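Side-chain contact in cell division GTPase FtsZ, diverged (Clostridium botulinum C, PDB 3V3T), which belongs to the tubulin/FtsZ family of GTPase-domain proteins and is a diverged relative of the cell-division protein FtsZ: residues A[257-260]-A[261-264]. The protein carries 1 engineered substitution. Numbering follows the deposited sequence.
Sequences DVEA and IKSI
Lys262 N donates to Val258 O at 3.2 Å. One residue on, Ser263 N bonds Glu259 O at 3.1 Å. The bond from Ile264 N to Ala260 O is weak. At the start of this helix Asp257 is the N-cap: its OD1 takes a weak bond from Glu259 N (3.1 Å), while its carbonyl receives another weak one from Ile261 N.

Outside the backbone, Lys262 carries the contact. With CG set beside its own backbone N (chi1 -67°) and the chain extended from there, it runs back toward the helix start. CG passes 3.3 Å from Val258 O, and CE lies against Val258 CG1 at 3.4 Å. Glu259, its chain bent at chi2 (61°), brings OE1 to 4.1 Å from Lys262 NZ, beyond a salt bridge, though the opposite charges probably still attract.

The helix is the crossover of a beta-alpha-beta unit in the TubZ-like C-terminal region. Val258 and Ile261 both touch Ile250 on strand 247-252, Lys262 meets Thr271 on strand 270-275, and Ala260, Ile261 and Ile264 pack against helix 224-233.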
# COMPACT_ATOMS: atom_id res chain seq x y z
N ASP A 257 23.79 12.78 -5.17
CA ASP A 257 23.63 13.99 -4.38
C ASP A 257 22.32 13.88 -3.60
O ASP A 257 21.24 14.08 -4.15
CB ASP A 257 23.60 15.21 -5.30
CG ASP A 257 23.27 16.49 -4.57
OD1 ASP A 257 23.32 16.49 -3.32
OD2 ASP A 257 22.98 17.50 -5.24
N VAL A 258 22.42 13.56 -2.32
CA VAL A 258 21.24 13.32 -1.50
C VAL A 258 20.41 14.59 -1.30
O VAL A 258 19.20 14.52 -1.11
CB VAL A 258 21.63 12.73 -0.14
CG1 VAL A 258 20.57 13.04 0.89
CG2 VAL A 258 21.84 11.23 -0.28
N GLU A 259 21.05 15.75 -1.36
CA GLU A 259 20.32 17.00 -1.21
C GLU A 259 19.41 17.28 -2.41
O GLU A 259 18.37 17.92 -2.28
CB GLU A 259 21.26 18.19 -0.96
CG GLU A 259 20.63 19.28 -0.11
CD GLU A 259 20.22 18.78 1.27
OE1 GLU A 259 20.87 17.84 1.79
OE2 GLU A 259 19.25 19.33 1.84
N ALA A 260 19.81 16.81 -3.59
CA ALA A 260 18.99 16.98 -4.78
C ALA A 260 17.78 16.05 -4.79
O ALA A 260 16.74 16.38 -5.35
CB ALA A 260 19.83 16.78 -6.05
N ILE A 261 17.91 14.89 -4.17
CA ILE A 261 16.79 13.96 -4.08
C ILE A 261 15.74 14.53 -3.15
O ILE A 261 14.56 14.50 -3.45
CB ILE A 261 17.23 12.57 -3.55
CG1 ILE A 261 18.15 11.88 -4.56
CG2 ILE A 261 16.00 11.70 -3.21
CD1 ILE A 261 18.69 10.56 -4.08
N LYS A 262 16.19 15.04 -2.00
CA LYS A 262 15.29 15.66 -1.04
C LYS A 262 14.60 16.86 -1.69
O LYS A 262 13.44 17.16 -1.41
CB LYS A 262 16.09 16.11 0.19
CG LYS A 262 16.67 14.97 1.01
CD LYS A 262 17.58 15.47 2.11
CE LYS A 262 18.16 14.32 2.91
NZ LYS A 262 19.18 14.74 3.93
N SER A 263 15.32 17.51 -2.59
CA SER A 263 14.79 18.67 -3.28
C SER A 263 13.55 18.30 -4.10
O SER A 263 12.58 19.06 -4.17
CB SER A 263 15.87 19.29 -4.17
OG SER A 263 15.33 20.34 -4.95
N ILE A 264 13.58 17.13 -4.70
CA ILE A 264 12.46 16.73 -5.55
C ILE A 264 11.41 15.93 -4.77
O ILE A 264 10.21 16.07 -5.01
CB ILE A 264 12.93 15.91 -6.75
CG1 ILE A 264 13.89 16.73 -7.61
CG2 ILE A 264 11.74 15.50 -7.60
CD1 ILE A 264 13.20 17.81 -8.39